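Local coordinates for protein putative sugar ABC transporter (Yersinia enterocolitica subsp. enterocolitica 8081, PDB 5ULB) that probably binds methylthioribose-like sugars in the periplasm for an ABC importer, here holding a selenium-bearing analogue between its two lobes, at residues A7-I13 with P326-L331; I239-L244 with V305-L310; V24-L28 with F64-V68. All blocks are in the same frame, centred on the assembly; numbering follows the deposited sequence. Where two conformers were deposited one is given.

Contact 1 (A7-I13 with P326-L331); sequences APIPDAI and PWFATL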
loop_
_atom_site.group_PDB
_atom_site.type_symbol
_atom_site.label_atom_id
_atom_site.label_comp_id
_atom_site.label_asym_id
_atom_site.label_seq_id
_atom_site.Cartn_x
_atom_site.Cartn_y
_atom_site.Cartn_z
ATOM N N ALA A 7 -4.140 -4.969 31.967
ATOM C CA ALA A 7 -2.735 -4.906 31.733
ATOM C C ALA A 7 -2.216 -3.504 31.969
ATOM O O ALA A 7 -2.699 -2.604 31.326
ATOM C CB ALA A 7 -2.424 -5.389 30.289
ATOM N N PRO A 8 -1.217 -3.294 32.784
ATOM C CA PRO A 8 -0.754 -1.958 33.077
ATOM C C PRO A 8 -0.110 -1.309 31.884
ATOM O O PRO A 8 0.575 -1.945 31.037
ATOM C CB PRO A 8 0.331 -2.170 34.111
ATOM C CG PRO A 8 -0.022 -3.411 34.756
ATOM C CD PRO A 8 -0.525 -4.248 33.643
ATOM N N ILE A 9 -0.354 -0.006 31.749
ATOM C CA ILE A 9 0.339 0.809 30.737
ATOM C C ILE A 9 1.841 0.823 31.014
ATOM O O ILE A 9 2.189 1.159 32.147
ATOM C CB ILE A 9 -0.338 2.190 30.647
ATOM C CG1 ILE A 9 -1.807 2.042 30.190
ATOM C CG2 ILE A 9 0.450 3.118 29.678
ATOM C CD1 ILE A 9 -2.632 3.257 30.511
ATOM N N PRO A 10 2.690 0.519 30.005
ATOM C CA PRO A 10 4.169 0.595 30.248
ATOM C C PRO A 10 4.601 1.949 30.750
ATOM O O PRO A 10 4.075 2.990 30.336
ATOM C CB PRO A 10 4.714 0.368 28.845
ATOM C CG PRO A 10 3.704 -0.496 28.264
ATOM C CD PRO A 10 2.390 0.026 28.684
ATOM N N ASP A 11 5.573 1.952 31.628
ATOM C CA ASP A 11 6.029 3.138 32.254
ATOM C C ASP A 11 6.412 4.255 31.302
ATOM O O ASP A 11 6.137 5.412 31.632
ATOM C CB ASP A 11 7.222 2.766 33.134
ATOM C CG ASP A 11 7.829 3.937 33.867
ATOM O OD1 ASP A 11 7.101 4.466 34.760
ATOM O OD2 ASP A 11 9.023 4.252 33.566
ATOM N N ALA A 12 7.134 3.968 30.216
ATOM C CA ALA A 12 7.610 5.039 29.377
ATOM C C ALA A 12 6.422 5.784 28.772
ATOM O O ALA A 12 6.538 6.967 28.494
ATOM C CB ALA A 12 8.504 4.523 28.262
ATOM N N ILE A 13 5.264 5.119 28.577
ATOM C CA ILE A 13 4.049 5.824 28.090
ATOM C C ILE A 13 3.346 6.508 29.254
ATOM O O ILE A 13 3.020 7.710 29.156
ATOM C CB ILE A 13 3.194 4.850 27.315
ATOM C CG1 ILE A 13 3.950 4.512 25.963
ATOM C CG2 ILE A 13 1.824 5.393 26.969
ATOM C CD1 ILE A 13 3.276 3.434 25.180
ATOM N N PRO A 326 -1.472 -6.354 25.103
ATOM C CA PRO A 326 -2.664 -6.292 25.920
ATOM C C PRO A 326 -2.965 -4.941 26.530
ATOM O O PRO A 326 -4.110 -4.583 26.772
ATOM C CB PRO A 326 -2.411 -7.282 27.025
ATOM C CG PRO A 326 -1.111 -7.915 26.749
ATOM C CD PRO A 326 -0.551 -7.417 25.538
ATOM N N TRP A 327 -1.938 -4.131 26.756
ATOM C CA TRP A 327 -2.127 -2.776 27.307
ATOM C C TRP A 327 -2.700 -1.835 26.259
ATOM O O TRP A 327 -3.028 -0.694 26.607
ATOM C CB TRP A 327 -0.829 -2.203 27.942
ATOM C CG TRP A 327 0.362 -2.317 27.155
ATOM C CD1 TRP A 327 1.252 -3.365 27.206
ATOM C CD2 TRP A 327 0.885 -1.441 26.142
ATOM N NE1 TRP A 327 2.250 -3.249 26.276
ATOM C CE2 TRP A 327 2.087 -2.048 25.637
ATOM C CE3 TRP A 327 0.478 -0.206 25.644
ATOM C CZ2 TRP A 327 2.889 -1.453 24.715
ATOM C CZ3 TRP A 327 1.279 0.431 24.669
ATOM C CH2 TRP A 327 2.485 -0.180 24.226
ATOM N N PHE A 328 -2.805 -2.198 24.972
ATOM C CA PHE A 328 -3.530 -1.328 24.011
ATOM C C PHE A 328 -4.956 -1.155 24.472
ATOM O O PHE A 328 -5.493 -0.059 24.318
ATOM C CB PHE A 328 -3.463 -1.888 22.613
ATOM C CG PHE A 328 -2.097 -1.836 21.928
ATOM C CD1 PHE A 328 -0.970 -1.190 22.453
ATOM C CD2 PHE A 328 -1.965 -2.411 20.667
ATOM C CE1 PHE A 328 0.191 -1.241 21.766
ATOM C CE2 PHE A 328 -0.762 -2.435 19.986
ATOM C CZ PHE A 328 0.333 -1.853 20.554
ATOM N N ALA A 329 -5.610 -2.232 24.977
ATOM C CA ALA A 329 -6.937 -2.124 25.484
ATOM C C ALA A 329 -7.007 -1.164 26.656
ATOM O O ALA A 329 -7.978 -0.414 26.835
ATOM C CB ALA A 329 -7.536 -3.473 25.831
ATOM N N THR A 330 -6.012 -1.195 27.514
ATOM C CA THR A 330 -5.991 -0.295 28.660
ATOM C C THR A 330 -5.956 1.135 28.175
ATOM O O THR A 330 -6.613 2.001 28.737
ATOM C CB THR A 330 -4.760 -0.659 29.555
ATOM O OG1 THR A 330 -4.800 -2.079 29.748
ATOM C CG2 THR A 330 -4.842 0.052 30.840
ATOM N N LEU A 331 -5.046 1.412 27.253
ATOM C CA LEU A 331 -4.933 2.758 26.644
ATOM C C LEU A 331 -6.185 3.177 25.983
ATOM O O LEU A 331 -6.584 4.347 26.149
ATOM C CB LEU A 331 -3.808 2.890 25.627
ATOM C CG LEU A 331 -2.521 3.094 26.262
ATOM C CD1 LEU A 331 -1.433 3.022 25.193
ATOM C CD2 LEU A 331 -2.417 4.429 26.923
HETATM O O HOH W 1 -6.048 -4.415 29.942
#
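Thr330 OG1 is gripped by two bonds: it donates to Ala7 O at 2.7 Å and accepts from a water whose oxygen also lies 2.7 Å from OG1. The threonine proton arrives in the plane of the Ala7 carbonyl, on a lone pair, with a C=O...OG1 angle of 141°. The same water takes the hydrogen of Ala7 N, 2.8 Å from its oxygen, so hydroxyl, water and residue 7 close a small ring. With OG1 spent on the backbone, the methyl of Thr330 turns to Ile9, where CG2 meets CG1 of Ile9 at 3.7 Å. Farther out along that isoleucine, Ile9 CD1 reaches Leu331 CD2 at 3.8 Å.

Trp327 is the centre of the apolar half. Its first torsion, chi1 48°, sets the indole between its own backbone N and carbonyl carbon, with the ring presented to Pro10. That proline crosses it at about a right angle and lays CD over one face in a CH-pi contact, 3.5 Å from the centroid of the Trp327 five-membered ring and 21° off the normal. Phe328 CD1 backs the opposite face. Ile13 CD1 approaches the six-membered ring obliquely, 3.6 Å from Trp327 CZ3, while NE1 is hydrogen-bonded to Glu280, which helps fix the rotation of the indole. Pro10, Ile13 and Trp327 all rest on helix 262-278 as well. The two chain ends are thus clasped side by side on the outer end of one lobe of a periplasmic binding protein fold.

Contact 2 (I239-L244 with V305-L310); sequences ISNQDL and VNVSGL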
loop_
_atom_site.group_PDB
_atom_site.type_symbol
_atom_site.label_atom_id
_atom_site.label_comp_id
_atom_site.label_asym_id
_atom_site.label_seq_id
_atom_site.Cartn_x
_atom_site.Cartn_y
_atom_site.Cartn_z
ATOM N N ILE A 239 -6.577 -2.580 -3.303
ATOM C CA ILE A 239 -8.010 -2.441 -3.309
ATOM C C ILE A 239 -8.391 -1.165 -2.607
ATOM O O ILE A 239 -7.665 -0.609 -1.792
ATOM C CB ILE A 239 -8.712 -3.642 -2.552
ATOM C CG1 ILE A 239 -10.162 -3.834 -2.895
ATOM C CG2 ILE A 239 -8.470 -3.600 -1.057
ATOM C CD1 ILE A 239 -10.395 -4.177 -4.349
ATOM N N SER A 240 -9.562 -0.636 -2.958
ATOM C CA SER A 240 -10.130 0.567 -2.405
ATOM C C SER A 240 -11.626 0.500 -2.643
ATOM O O SER A 240 -12.108 -0.310 -3.450
ATOM C CB SER A 240 -9.479 1.842 -3.041
ATOM O OG SER A 240 -9.948 1.949 -4.369
ATOM N N ASN A 241 -12.391 1.428 -2.040
ATOM C CA ASN A 241 -13.823 1.437 -2.243
ATOM C C ASN A 241 -14.127 1.631 -3.702
ATOM O O ASN A 241 -15.068 0.971 -4.224
ATOM C CB ASN A 241 -14.487 2.527 -1.420
ATOM C CG ASN A 241 -14.468 2.275 0.060
ATOM O OD1 ASN A 241 -14.211 1.141 0.568
ATOM N ND2 ASN A 241 -14.772 3.347 0.816
ATOM N N GLN A 242 -13.457 2.525 -4.385
ATOM C CA GLN A 242 -13.669 2.758 -5.809
ATOM C C GLN A 242 -13.515 1.487 -6.621
ATOM O O GLN A 242 -14.331 1.177 -7.456
ATOM C CB GLN A 242 -12.723 3.870 -6.340
ATOM C CG GLN A 242 -12.948 4.212 -7.818
ATOM C CD GLN A 242 -11.970 5.238 -8.465
ATOM O OE1 GLN A 242 -11.163 5.808 -7.783
ATOM N NE2 GLN A 242 -12.064 5.439 -9.759
ATOM N N ASP A 243 -12.455 0.751 -6.346
ATOM C CA ASP A 243 -12.206 -0.452 -7.179
ATOM C C ASP A 243 -13.344 -1.425 -7.049
ATOM O O ASP A 243 -13.714 -2.088 -8.023
ATOM C CB ASP A 243 -10.884 -1.188 -6.690
ATOM C CG ASP A 243 -9.703 -0.387 -6.660
ATOM O OD1 ASP A 243 -9.601 0.710 -7.222
ATOM O OD2 ASP A 243 -8.705 -0.870 -5.989
ATOM N N LEU A 244 -13.835 -1.611 -5.807
ATOM C CA LEU A 244 -14.980 -2.519 -5.605
ATOM C C LEU A 244 -16.179 -2.076 -6.416
ATOM O O LEU A 244 -16.905 -2.924 -6.986
ATOM C CB LEU A 244 -15.279 -2.615 -4.142
ATOM C CG LEU A 244 -14.131 -3.190 -3.288
ATOM C CD1 LEU A 244 -14.398 -2.987 -1.838
ATOM C CD2 LEU A 244 -13.906 -4.716 -3.581
ATOM N N VAL A 305 -20.276 -2.889 -1.791
ATOM C CA VAL A 305 -19.464 -3.323 -0.680
ATOM C C VAL A 305 -18.246 -2.373 -0.579
ATOM O O VAL A 305 -17.637 -2.011 -1.606
ATOM C CB VAL A 305 -18.919 -4.710 -0.966
ATOM C CG1 VAL A 305 -18.048 -5.279 0.212
ATOM C CG2 VAL A 305 -20.020 -5.615 -1.368
ATOM N N ASN A 306 -17.947 -1.888 0.634
ATOM C CA ASN A 306 -16.727 -1.143 0.877
ATOM C C ASN A 306 -15.638 -2.050 1.424
ATOM O O ASN A 306 -15.851 -3.194 1.749
ATOM C CB ASN A 306 -16.999 0.068 1.770
ATOM C CG ASN A 306 -17.626 -0.258 3.023
ATOM O OD1 ASN A 306 -17.390 -1.345 3.618
ATOM N ND2 ASN A 306 -18.342 0.846 3.597
ATOM N N VAL A 307 -14.437 -1.525 1.510
ATOM C CA VAL A 307 -13.288 -2.346 1.988
ATOM C C VAL A 307 -13.557 -2.885 3.352
ATOM O O VAL A 307 -13.276 -4.035 3.616
ATOM C CB VAL A 307 -11.983 -1.536 1.880
ATOM C CG1 VAL A 307 -10.807 -2.265 2.470
ATOM C CG2 VAL A 307 -11.686 -1.150 0.480
ATOM N N SER A 308 -14.126 -2.133 4.279
ATOM C CA SER A 308 -14.413 -2.596 5.660
ATOM C C SER A 308 -15.367 -3.816 5.593
ATOM O O SER A 308 -15.163 -4.807 6.327
ATOM C CB SER A 308 -14.933 -1.396 6.556
ATOM O OG SER A 308 -15.968 -0.674 5.907
ATOM N N GLY A 309 -16.297 -3.760 4.673
ATOM C CA GLY A 309 -17.264 -4.794 4.470
ATOM C C GLY A 309 -16.764 -6.118 3.904
ATOM O O GLY A 309 -17.497 -7.110 3.847
ATOM N N LEU A 310 -15.597 -6.086 3.347
ATOM C CA LEU A 310 -15.020 -7.285 2.726
ATOM C C LEU A 310 -14.842 -8.423 3.768
ATOM O O LEU A 310 -14.846 -9.577 3.406
ATOM C CB LEU A 310 -13.679 -7.027 2.079
ATOM C CG LEU A 310 -13.702 -6.279 0.810
ATOM C CD1 LEU A 310 -12.263 -5.926 0.359
ATOM C CD2 LEU A 310 -14.488 -7.043 -0.301
HETATM O O HOH W 2 -14.055 0.960 3.838
HETATM O O HOH W 3 -17.268 0.441 -2.755
#
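The backbones of Asn241 and Asn306 come within 5.0 Å at their CA atoms, where the first turn of helix 241-248 faces a loop that goes helical in phi and psi from Val307 on. Asn241 OD1 spans the gap to Val307 N at 2.8 Å. That bond is nearly straight at hydrogen (171°) and lies close to the C=O axis of the amide (163°). Asn306 runs alongside Asn241, its amide plane tilted 26° from the other, but serves its own loop: its CG sits between backbone N and carbonyl carbon, bending OD1 back to take Gly309 N at 2.9 Å in an Asx motif, and the Ser308 hydroxyl donates to it from above the carbonyl plane. Leu244 CD1 sits 3.4 Å from Val305 O and also touches Val307 CG2, while its CD2 meets Leu310 CD2 tip to tip at 4.1 Å. Val307 CG2 presses on Ser240 C at 3.5 Å. Ser240 caps the helix through a weak bond to its OG from Asp243 N, and OG is also bonded to Asp32. Loop 305-310 thus packs against the helix start that follows strand 233-237 and the sugar-pocket residue Asp238, beside the cleft of the three-layer alpha-beta-alpha periplasmic binding protein fold.

Contact 3 (V24-L28 with F64-V68); sequences VIRNL and FQDFV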
loop_
_atom_site.group_PDB
_atom_site.type_symbol
_atom_site.label_atom_id
_atom_site.label_comp_id
_atom_site.label_asym_id
_atom_site.label_seq_id
_atom_site.Cartn_x
_atom_site.Cartn_y
_atom_site.Cartn_z
ATOM N N VAL A 24 3.986 10.876 10.610
ATOM C CA VAL A 24 3.960 9.942 9.486
ATOM C C VAL A 24 4.283 10.698 8.208
ATOM O O VAL A 24 3.593 11.721 7.909
ATOM C CB VAL A 24 2.578 9.285 9.386
ATOM C CG1 VAL A 24 2.507 8.284 8.255
ATOM C CG2 VAL A 24 2.160 8.722 10.722
ATOM N N ILE A 25 5.287 10.306 7.467
ATOM C CA ILE A 25 5.695 10.968 6.224
ATOM C C ILE A 25 5.620 9.889 5.156
ATOM O O ILE A 25 6.348 8.883 5.215
ATOM C CB ILE A 25 7.060 11.621 6.327
ATOM C CG1 ILE A 25 7.209 12.552 7.524
ATOM C CG2 ILE A 25 7.264 12.417 5.013
ATOM C CD1 ILE A 25 7.721 11.937 8.773
ATOM N N ARG A 26 4.813 10.152 4.132
ATOM C CA ARG A 26 4.580 9.204 3.043
ATOM C C ARG A 26 4.956 9.906 1.733
ATOM O O ARG A 26 4.512 11.033 1.438
ATOM C CB ARG A 26 3.202 8.609 3.046
ATOM C CG ARG A 26 2.855 7.692 1.891
ATOM C CD ARG A 26 1.737 6.748 2.271
ATOM N NE ARG A 26 1.203 6.088 1.112
ATOM C CZ ARG A 26 0.851 4.791 1.037
ATOM N NH1 ARG A 26 1.319 3.865 1.895
ATOM N NH2 ARG A 26 0.238 4.393 -0.040
ATOM N N ASN A 27 5.741 9.214 0.872
ATOM C CA ASN A 27 6.279 9.778 -0.341
ATOM C C ASN A 27 5.384 9.660 -1.561
ATOM O O ASN A 27 5.856 9.253 -2.627
ATOM C CB ASN A 27 7.652 9.151 -0.604
ATOM C CG ASN A 27 8.509 9.892 -1.568
ATOM O OD1 ASN A 27 8.405 11.115 -1.749
ATOM N ND2 ASN A 27 9.499 9.170 -2.136
ATOM N N LEU A 28 4.081 9.950 -1.378
ATOM C CA LEU A 28 3.099 9.884 -2.413
ATOM C C LEU A 28 2.144 11.045 -2.263
ATOM O O LEU A 28 2.285 11.856 -1.322
ATOM C CB LEU A 28 2.360 8.514 -2.443
ATOM C CG LEU A 28 3.223 7.288 -2.765
ATOM C CD1 LEU A 28 2.385 6.059 -2.584
ATOM C CD2 LEU A 28 3.687 7.366 -4.205
ATOM N N PHE A 64 9.839 15.183 0.724
ATOM C CA PHE A 64 9.854 14.058 1.649
ATOM C C PHE A 64 10.960 14.243 2.684
ATOM O O PHE A 64 10.732 14.195 3.907
ATOM C CB PHE A 64 10.045 12.775 0.888
ATOM C CG PHE A 64 10.024 11.540 1.798
ATOM C CD1 PHE A 64 8.807 10.967 2.145
ATOM C CD2 PHE A 64 11.154 10.981 2.232
ATOM C CE1 PHE A 64 8.814 9.836 2.898
ATOM C CE2 PHE A 64 11.145 9.855 3.037
ATOM C CZ PHE A 64 9.989 9.321 3.376
ATOM N N GLN A 65 12.202 14.462 2.220
ATOM C CA GLN A 65 13.289 14.708 3.071
ATOM C C GLN A 65 13.151 15.887 4.011
ATOM O O GLN A 65 13.476 15.775 5.224
ATOM C CB GLN A 65 14.612 14.764 2.309
ATOM C CG GLN A 65 15.007 13.479 1.565
ATOM C CD GLN A 65 16.145 13.698 0.690
ATOM O OE1 GLN A 65 17.330 13.692 1.098
ATOM N NE2 GLN A 65 15.823 13.874 -0.610
ATOM N N ASP A 66 12.631 16.979 3.445
ATOM C CA ASP A 66 12.404 18.147 4.342
ATOM C C ASP A 66 11.387 17.804 5.482
ATOM O O ASP A 66 11.611 18.170 6.636
ATOM C CB ASP A 66 11.862 19.304 3.501
ATOM C CG ASP A 66 12.874 19.898 2.565
ATOM O OD1 ASP A 66 14.117 19.677 2.718
ATOM O OD2 ASP A 66 12.348 20.678 1.703
ATOM N N PHE A 67 10.302 17.092 5.142
ATOM C CA PHE A 67 9.343 16.690 6.143
ATOM C C PHE A 67 9.962 15.819 7.212
ATOM O O PHE A 67 9.687 15.959 8.407
ATOM C CB PHE A 67 8.095 16.074 5.599
ATOM C CG PHE A 67 7.163 16.995 4.887
ATOM C CD1 PHE A 67 6.745 18.145 5.419
ATOM C CD2 PHE A 67 6.554 16.555 3.713
ATOM C CE1 PHE A 67 5.792 18.931 4.791
ATOM C CE2 PHE A 67 5.558 17.322 3.110
ATOM C CZ PHE A 67 5.205 18.528 3.643
ATOM N N VAL A 68 10.787 14.881 6.806
ATOM C CA VAL A 68 11.406 13.997 7.802
ATOM C C VAL A 68 12.400 14.710 8.695
ATOM O O VAL A 68 12.402 14.579 9.936
ATOM C CB VAL A 68 12.001 12.696 7.176
ATOM C CG1 VAL A 68 12.632 11.842 8.246
ATOM C CG2 VAL A 68 11.040 11.968 6.289
#
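Ile25 and Phe64 meet where strand 24-26 runs almost antiparallel to helix 64-68, the short axes 8.7 Å apart at closest. Ile25 CG2, anti to the backbone N, carries the phenylalanine contact, 3.6 Å from Phe64 CD1, and also reaches Phe67 CB at 3.8 Å. Ile25 CG1 nears Phe67 CB too, but a chi2 of 91°, off a staggered value, lays CG1 and CD1 along Val68 CG2, which is 4.0 Å from Ile25 CB.

Strand 21-26 lies in the sheet between strands 51-56 and 78-82, so helix 61-73, which joins those two in a beta-alpha-beta crossover, passes directly over it; of residues 24-26, Ile25 is the one that faces this helix. Arg26 points to the other face of the sheet, where its guanidinium is bonded to Asn33, a sugar-pocket residue, and to Thr34 and Ser82.

Phe64 extends from the helix with chi1 -178°, which sends its ring to the end of the strand. Phe64 CE1 comes 3.5 Å from Ile25 O, and Val68 CG2 covers part of one ring face. Asn27 crosses the phenylalanine at about a right angle, its CB 3.5 Å from Phe64 CD1 and its amide plane 45° from the ring. That amide is held by Ser57 on OD1 and by Asp61 and Gln83 O on ND2, one residue before Leu28 touches the bound sugar.

From the N terminus the chain enters contact 1 almost at once, with residues 7-13, and returns to it only at 326-331, so this contact closes a loop around nearly the whole protein and joins the start of helix 11-14 to helix 327-335. Both other contacts fall within that loop and follow one another without crossing. Contact 3 comes first, a short closure of one strand and one helix at the start of the first lobe, soon after helix 11-14. Contact 2 closes later, tying the helix that follows strand 233-237 to the loop after helix 295-299. Contacts 2 and 3 lie on opposite sides of the chain's centre, about 10 Å apart at their nearest atoms.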